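Local coordinates for protein LYND (Lyngbya aestuarii, PDB 4V1T) that probably catalyses the ATP-dependent cyclodehydration of cysteine residues in a precursor peptide to thiazolines, as a YcaO-family enzyme, at residues N170-L182 / G193-D205. Sequence-based numbering, arbitrary orientation.
Sequences NKQALESQQTWLL and GPVFVPGKTGCWD. With ZN (zinc ion), chain K.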
ATOM      1  N   ASN B 170      28.019 -16.478  13.356  1.00 49.30           N
ATOM      2  CA  ASN B 170      26.862 -16.203  14.190  1.00 50.77           C
ATOM      3  C   ASN B 170      27.021 -16.774  15.606  1.00 54.60           C
ATOM      4  O   ASN B 170      26.571 -16.173  16.583  1.00 46.62           O
ATOM      5  CB  ASN B 170      25.606 -16.775  13.531  1.00 50.89           C
ATOM      6  CG  ASN B 170      24.341 -16.426  14.283  1.00 45.96           C
ATOM      7  OD1 ASN B 170      24.015 -15.259  14.450  1.00 47.30           O
ATOM      8  ND2 ASN B 170      23.620 -17.437  14.736  1.00 46.55           N
ATOM      9  N   LYS B 171      27.665 -17.928  15.720  1.00 53.27           N
ATOM     10  CA  LYS B 171      27.837 -18.567  17.023  1.00 60.02           C
ATOM     11  C   LYS B 171      28.838 -17.822  17.885  1.00 54.30           C
ATOM     12  O   LYS B 171      28.618 -17.648  19.082  1.00 52.69           O
ATOM     13  CB  LYS B 171      28.290 -20.015  16.859  1.00 64.48           C
ATOM     14  CG  LYS B 171      27.178 -20.973  16.474  1.00 79.16           C
ATOM     15  CD  LYS B 171      26.086 -21.001  17.535  1.00 89.95           C
ATOM     16  CE  LYS B 171      25.606 -22.414  17.837  1.00 97.90           C
ATOM     17  NZ  LYS B 171      24.926 -22.489  19.162  1.00 95.29           N
ATOM     18  N   GLN B 172      29.945 -17.406  17.278  1.00 54.06           N
ATOM     19  CA  GLN B 172      30.956 -16.639  17.985  1.00 62.37           C
ATOM     20  C   GLN B 172      30.408 -15.285  18.393  1.00 56.80           C
ATOM     21  O   GLN B 172      30.683 -14.815  19.487  1.00 59.78           O
ATOM     22  CB  GLN B 172      32.199 -16.450  17.115  1.00 59.28           C
ATOM     23  CG  GLN B 172      32.996 -17.720  16.884  1.00 81.25           C
ATOM     24  CD  GLN B 172      34.238 -17.478  16.049  1.00 95.85           C
ATOM     25  OE1 GLN B 172      34.300 -16.528  15.270  1.00110.24           O
ATOM     26  NE2 GLN B 172      35.240 -18.334  16.210  1.00 96.49           N
ATOM     27  N   ALA B 173      29.642 -14.665  17.497  1.00 62.94           N
ATOM     28  CA  ALA B 173      29.088 -13.337  17.750  1.00 49.87           C
ATOM     29  C   ALA B 173      28.131 -13.357  18.938  1.00 51.48           C
ATOM     30  O   ALA B 173      28.111 -12.432  19.738  1.00 60.04           O
ATOM     31  CB  ALA B 173      28.385 -12.814  16.508  1.00 48.43           C
ATOM     32  N   LEU B 174      27.345 -14.421  19.052  1.00 48.08           N
ATOM     33  CA  LEU B 174      26.403 -14.546  20.156  1.00 58.12           C
ATOM     34  C   LEU B 174      27.114 -14.764  21.490  1.00 61.72           C
ATOM     35  O   LEU B 174      26.681 -14.243  22.521  1.00 58.80           O
ATOM     36  CB  LEU B 174      25.424 -15.689  19.894  1.00 56.06           C
ATOM     37  CG  LEU B 174      24.369 -15.441  18.810  1.00 47.27           C
ATOM     38  CD1 LEU B 174      23.564 -16.710  18.576  1.00 51.92           C
ATOM     39  CD2 LEU B 174      23.445 -14.294  19.171  1.00 53.57           C
ATOM     40  N   GLU B 175      28.202 -15.529  21.465  1.00 58.85           N
ATOM     41  CA  GLU B 175      28.994 -15.779  22.668  1.00 64.21           C
ATOM     42  C   GLU B 175      29.871 -14.581  23.013  1.00 61.42           C
ATOM     43  O   GLU B 175      30.041 -14.245  24.178  1.00 63.59           O
ATOM     44  CB  GLU B 175      29.855 -17.028  22.487  1.00 74.42           C
ATOM     45  CG  GLU B 175      29.040 -18.307  22.349  1.00 88.16           C
ATOM     46  CD  GLU B 175      29.883 -19.519  21.971  1.00103.94           C
ATOM     47  OE1 GLU B 175      31.076 -19.351  21.632  1.00129.15           O
ATOM     48  OE2 GLU B 175      29.344 -20.648  21.996  1.00 81.35           O
ATOM     49  N   SER B 176      30.410 -13.934  21.990  1.00 62.80           N
ATOM     50  CA  SER B 176      31.273 -12.777  22.171  1.00 65.56           C
ATOM     51  C   SER B 176      30.478 -11.480  22.348  1.00 58.08           C
ATOM     52  O   SER B 176      31.049 -10.438  22.665  1.00 55.27           O
ATOM     53  CB  SER B 176      32.211 -12.653  20.969  1.00 71.40           C
ATOM     54  OG  SER B 176      33.288 -11.785  21.248  1.00 97.33           O
ATOM     55  N   GLN B 177      29.164 -11.556  22.153  1.00 62.87           N
ATOM     56  CA  GLN B 177      28.308 -10.373  22.122  1.00 59.18           C
ATOM     57  C   GLN B 177      28.830  -9.356  21.102  1.00 55.53           C
ATOM     58  O   GLN B 177      28.825  -8.149  21.337  1.00 49.70           O
ATOM     59  CB  GLN B 177      28.177  -9.756  23.521  1.00 65.04           C
ATOM     60  CG  GLN B 177      27.027 -10.357  24.321  1.00 76.60           C
ATOM     61  CD  GLN B 177      27.110 -10.063  25.809  1.00 78.52           C
ATOM     62  OE1 GLN B 177      26.729 -10.892  26.636  1.00 97.19           O
ATOM     63  NE2 GLN B 177      27.601  -8.881  26.160  1.00 65.97           N
ATOM     64  N   GLN B 178      29.266  -9.871  19.956  1.00 46.36           N
ATOM     65  CA  GLN B 178      29.771  -9.047  18.859  1.00 51.04           C
ATOM     66  C   GLN B 178      28.641  -8.653  17.917  1.00 47.41           C
ATOM     67  O   GLN B 178      27.905  -9.504  17.422  1.00 49.83           O
ATOM     68  CB  GLN B 178      30.865  -9.803  18.091  1.00 56.93           C
ATOM     69  CG  GLN B 178      31.407  -9.091  16.857  1.00 53.78           C
ATOM     70  CD  GLN B 178      32.264  -7.891  17.192  1.00 52.31           C
ATOM     71  OE1 GLN B 178      33.233  -7.998  17.931  1.00 65.93           O
ATOM     72  NE2 GLN B 178      31.910  -6.735  16.642  1.00 51.45           N
ATOM     73  N   THR B 179      28.507  -7.358  17.671  1.00 46.48           N
ATOM     74  CA  THR B 179      27.553  -6.868  16.700  1.00 43.75           C
ATOM     75  C   THR B 179      28.202  -6.935  15.312  1.00 41.03           C
ATOM     76  O   THR B 179      29.344  -6.529  15.138  1.00 35.64           O
ATOM     77  CB  THR B 179      27.110  -5.426  17.015  1.00 42.12           C
ATOM     78  OG1 THR B 179      26.339  -5.415  18.217  1.00 42.22           O
ATOM     79  CG2 THR B 179      26.267  -4.852  15.893  1.00 39.22           C
ATOM     80  N   TRP B 180      27.474  -7.451  14.330  1.00 40.00           N
ATOM     81  CA  TRP B 180      28.029  -7.599  12.998  1.00 39.20           C
ATOM     82  C   TRP B 180      26.997  -7.315  11.916  1.00 43.34           C
ATOM     83  O   TRP B 180      25.792  -7.367  12.167  1.00 34.65           O
ATOM     84  CB  TRP B 180      28.622  -8.997  12.815  1.00 40.01           C
ATOM     85  CG  TRP B 180      27.672 -10.137  13.090  1.00 45.87           C
ATOM     86  CD1 TRP B 180      27.096 -10.451  14.287  1.00 43.80           C
ATOM     87  CD2 TRP B 180      27.227 -11.139  12.158  1.00 42.60           C
ATOM     88  NE1 TRP B 180      26.302 -11.568  14.154  1.00 40.62           N
ATOM     89  CE2 TRP B 180      26.371 -12.010  12.859  1.00 43.34           C
ATOM     90  CE3 TRP B 180      27.463 -11.376  10.797  1.00 47.35           C
ATOM     91  CZ2 TRP B 180      25.746 -13.097  12.248  1.00 52.21           C
ATOM     92  CZ3 TRP B 180      26.841 -12.457  10.190  1.00 48.57           C
ATOM     93  CH2 TRP B 180      25.995 -13.304  10.916  1.00 50.91           C
ATOM     94  N   LEU B 181      27.497  -7.016  10.715  1.00 41.42           N
ATOM     95  CA  LEU B 181      26.672  -6.669   9.566  1.00 49.42           C
ATOM     96  C   LEU B 181      26.901  -7.646   8.413  1.00 52.68           C
ATOM     97  O   LEU B 181      28.028  -8.068   8.159  1.00 39.00           O
ATOM     98  CB  LEU B 181      26.984  -5.243   9.101  1.00 50.18           C
ATOM     99  CG  LEU B 181      26.482  -4.832   7.710  1.00 40.84           C
ATOM    100  CD1 LEU B 181      24.974  -4.773   7.671  1.00 41.93           C
ATOM    101  CD2 LEU B 181      27.057  -3.489   7.305  1.00 40.92           C
ATOM    102  N   LEU B 182      25.823  -8.004   7.720  1.00 37.63           N
ATOM    103  CA  LEU B 182      25.913  -8.837   6.537  1.00 45.24           C
ATOM    104  C   LEU B 182      25.644  -7.998   5.302  1.00 49.83           C
ATOM    105  O   LEU B 182      24.790  -7.117   5.309  1.00 40.82           O
ATOM    106  CB  LEU B 182      24.919  -9.998   6.596  1.00 43.26           C
ATOM    107  CG  LEU B 182      25.448 -11.422   6.735  1.00 55.94           C
ATOM    108  CD1 LEU B 182      24.282 -12.393   6.628  1.00 65.77           C
ATOM    109  CD2 LEU B 182      26.520 -11.754   5.711  1.00 65.02           C
ATOM    110  N   GLY B 193      22.390  -5.652   4.996  1.00 38.96           N
ATOM    111  CA  GLY B 193      21.857  -5.898   6.322  1.00 34.05           C
ATOM    112  C   GLY B 193      21.514  -7.367   6.491  1.00 33.18           C
ATOM    113  O   GLY B 193      21.643  -8.153   5.547  1.00 38.41           O
ATOM    114  N   PRO B 194      21.077  -7.749   7.689  1.00 36.27           N
ATOM    115  CA  PRO B 194      20.908  -6.830   8.810  1.00 41.97           C
ATOM    116  C   PRO B 194      22.178  -6.582   9.593  1.00 44.71           C
ATOM    117  O   PRO B 194      23.209  -7.220   9.349  1.00 39.68           O
ATOM    118  CB  PRO B 194      19.904  -7.563   9.682  1.00 38.21           C
ATOM    119  CG  PRO B 194      20.286  -8.988   9.515  1.00 41.72           C
ATOM    120  CD  PRO B 194      20.754  -9.133   8.080  1.00 42.45           C
ATOM    121  N   VAL B 195      22.091  -5.636  10.520  1.00 50.75           N
ATOM    122  CA  VAL B 195      23.005  -5.569  11.635  1.00 41.59           C
ATOM    123  C   VAL B 195      22.451  -6.501  12.704  1.00 42.11           C
ATOM    124  O   VAL B 195      21.344  -6.289  13.199  1.00 36.03           O
ATOM    125  CB  VAL B 195      23.139  -4.139  12.201  1.00 41.74           C
ATOM    126  CG1 VAL B 195      23.839  -4.147  13.559  1.00 47.70           C
ATOM    127  CG2 VAL B 195      23.891  -3.257  11.221  1.00 36.01           C
ATOM    128  N   PHE B 196      23.221  -7.531  13.043  1.00 37.33           N
ATOM    129  CA  PHE B 196      22.876  -8.446  14.120  1.00 37.59           C
ATOM    130  C   PHE B 196      23.402  -7.909  15.446  1.00 40.58           C
ATOM    131  O   PHE B 196      24.603  -7.712  15.603  1.00 43.02           O
ATOM    132  CB  PHE B 196      23.466  -9.840  13.864  1.00 41.60           C
ATOM    133  CG  PHE B 196      22.981 -10.491  12.596  1.00 44.52           C
ATOM    134  CD1 PHE B 196      21.749 -11.112  12.550  1.00 43.87           C
ATOM    135  CD2 PHE B 196      23.762 -10.481  11.452  1.00 42.53           C
ATOM    136  CE1 PHE B 196      21.308 -11.719  11.396  1.00 39.28           C
ATOM    137  CE2 PHE B 196      23.332 -11.104  10.290  1.00 37.81           C
ATOM    138  CZ  PHE B 196      22.103 -11.718  10.260  1.00 41.31           C
ATOM    139  N   VAL B 197      22.497  -7.684  16.387  1.00 48.06           N
ATOM    140  CA  VAL B 197      22.863  -7.312  17.752  1.00 49.38           C
ATOM    141  C   VAL B 197      22.448  -8.445  18.704  1.00 45.32           C
ATOM    142  O   VAL B 197      21.266  -8.578  19.018  1.00 43.99           O
ATOM    143  CB  VAL B 197      22.188  -5.993  18.192  1.00 37.21           C
ATOM    144  CG1 VAL B 197      22.746  -5.552  19.537  1.00 44.62           C
ATOM    145  CG2 VAL B 197      22.410  -4.898  17.162  1.00 34.33           C
ATOM    146  N   PRO B 198      23.415  -9.276  19.143  1.00 52.49           N
ATOM    147  CA  PRO B 198      23.121 -10.408  20.033  1.00 56.55           C
ATOM    148  C   PRO B 198      22.341 -10.011  21.277  1.00 55.98           C
ATOM    149  O   PRO B 198      22.784  -9.141  22.013  1.00 55.09           O
ATOM    150  CB  PRO B 198      24.510 -10.914  20.417  1.00 57.71           C
ATOM    151  CG  PRO B 198      25.344 -10.601  19.237  1.00 51.76           C
ATOM    152  CD  PRO B 198      24.821  -9.287  18.708  1.00 54.44           C
ATOM    153  N   GLY B 199      21.184 -10.635  21.481  1.00 64.73           N
ATOM    154  CA  GLY B 199      20.315 -10.313  22.610  1.00 63.89           C
ATOM    155  C   GLY B 199      19.160  -9.383  22.260  1.00 55.68           C
ATOM    156  O   GLY B 199      18.124  -9.394  22.929  1.00 59.04           O
ATOM    157  N   LYS B 200      19.333  -8.577  21.216  1.00 51.21           N
ATOM    158  CA  LYS B 200      18.299  -7.627  20.798  1.00 54.25           C
ATOM    159  C   LYS B 200      17.606  -8.050  19.513  1.00 46.64           C
ATOM    160  O   LYS B 200      16.410  -8.314  19.510  1.00 65.85           O
ATOM    161  CB  LYS B 200      18.899  -6.234  20.626  1.00 62.52           C
ATOM    162  CG  LYS B 200      19.228  -5.577  21.951  1.00 77.38           C
ATOM    163  CD  LYS B 200      19.907  -4.228  21.777  1.00 77.69           C
ATOM    164  CE  LYS B 200      20.907  -3.977  22.894  1.00 63.35           C
ATOM    165  NZ  LYS B 200      20.321  -4.244  24.237  1.00 63.13           N
ATOM    166  N   THR B 201      18.362  -8.103  18.424  1.00 37.23           N
ATOM    167  CA  THR B 201      17.814  -8.504  17.131  1.00 38.14           C
ATOM    168  C   THR B 201      17.804 -10.017  17.020  1.00 41.69           C
ATOM    169  O   THR B 201      18.325 -10.716  17.891  1.00 35.94           O
ATOM    170  CB  THR B 201      18.644  -7.926  15.968  1.00 36.62           C
ATOM    171  OG1 THR B 201      19.956  -8.508  15.988  1.00 52.14           O
ATOM    172  CG2 THR B 201      18.741  -6.410  16.078  1.00 42.30           C
ATOM    173  N   GLY B 202      17.225 -10.523  15.937  1.00 42.53           N
ATOM    174  CA  GLY B 202      17.323 -11.932  15.638  1.00 41.22           C
ATOM    175  C   GLY B 202      18.753 -12.275  15.264  1.00 43.49           C
ATOM    176  O   GLY B 202      19.533 -11.394  14.930  1.00 35.60           O
ATOM    177  N   CYS B 203      19.101 -13.553  15.344  1.00 40.72           N
ATOM    178  CA  CYS B 203      20.424 -14.017  14.942  1.00 40.08           C
ATOM    179  C   CYS B 203      20.395 -14.422  13.466  1.00 47.45           C
ATOM    180  O   CYS B 203      19.358 -14.312  12.798  1.00 49.57           O
ATOM    181  CB  CYS B 203      20.852 -15.181  15.834  1.00 44.21           C
ATOM    182  SG  CYS B 203      19.791 -16.669  15.737  1.00 39.55           S
ATOM    183  N   TRP B 204      21.530 -14.873  12.943  1.00 44.39           N
ATOM    184  CA  TRP B 204      21.583 -15.324  11.560  1.00 47.21           C
ATOM    185  C   TRP B 204      20.722 -16.566  11.367  1.00 47.14           C
ATOM    186  O   TRP B 204      20.186 -16.796  10.284  1.00 48.39           O
ATOM    187  CB  TRP B 204      23.017 -15.609  11.138  1.00 44.87           C
ATOM    188  CG  TRP B 204      23.113 -16.297   9.815  1.00 46.23           C
ATOM    189  CD1 TRP B 204      23.173 -15.707   8.584  1.00 43.72           C
ATOM    190  CD2 TRP B 204      23.144 -17.702   9.594  1.00 42.07           C
ATOM    191  NE1 TRP B 204      23.237 -16.673   7.604  1.00 44.35           N
ATOM    192  CE2 TRP B 204      23.226 -17.905   8.197  1.00 52.79           C
ATOM    193  CE3 TRP B 204      23.109 -18.817  10.436  1.00 55.03           C
ATOM    194  CZ2 TRP B 204      23.286 -19.177   7.628  1.00 52.64           C
ATOM    195  CZ3 TRP B 204      23.169 -20.083   9.867  1.00 51.03           C
ATOM    196  CH2 TRP B 204      23.254 -20.250   8.474  1.00 57.93           C
ATOM    197  N   ASP B 205      20.573 -17.352  12.427  1.00 40.43           N
ATOM    198  CA  ASP B 205      19.758 -18.551  12.367  1.00 44.19           C
ATOM    199  C   ASP B 205      18.271 -18.204  12.269  1.00 52.72           C
ATOM    200  O   ASP B 205      17.504 -18.920  11.609  1.00 42.53           O
ATOM    201  CB  ASP B 205      20.017 -19.431  13.594  1.00 54.47           C
ATOM    202  CG  ASP B 205      19.965 -20.905  13.275  1.00 66.05           C
ATOM    203  OD1 ASP B 205      19.336 -21.279  12.268  1.00 77.91           O
ATOM    204  OD2 ASP B 205      20.561 -21.687  14.037  1.00 67.12           O
TER
HETATM  205 ZN    ZN K 776      17.981 -16.769  16.543  1.00138.08          ZN
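Trp180 and Phe196 form a hydrogen-bonded pair of the antiparallel strands 180-182 and 193-196, whose axes come within 4.7 Å; Phe196 N hydrogen-bonds to Trp180 O (2.7 Å) and, two residues on, Leu182 N to Pro194 O. On the face carrying both aromatic side chains, the six-membered ring of Trp180 makes an offset stack with Phe196, centroids 4.2 Å apart and planes inclined by 26°, while Phe196 CB sits over the five-membered ring in a CH-pi contact. Trp180 reaches this place with CG between its backbone N and carbonyl carbon (chi1 56°), which turns the indole over its cross-strand partner. A leucine in its place would probably lose the stack and open a gap between Phe196 and Trp204, whose CB meets indole CH2. Leu182 CD1 lies at the edge of the Phe196 ring. On the helix side, Asn170 OD1 accepts a nearly straight bond from Trp204 N (2.9 Å), the donor standing above the carbonyl plane, and Leu174 CD2 packs on Pro198 CB. Cys203, at the N-cap of helix 204-213, binds zinc through SG with Cys206, Cys311 and Cys314. A beta hairpin packed against helix 165-176 thus leads into a four-cysteine zinc site built from CxxC pairs.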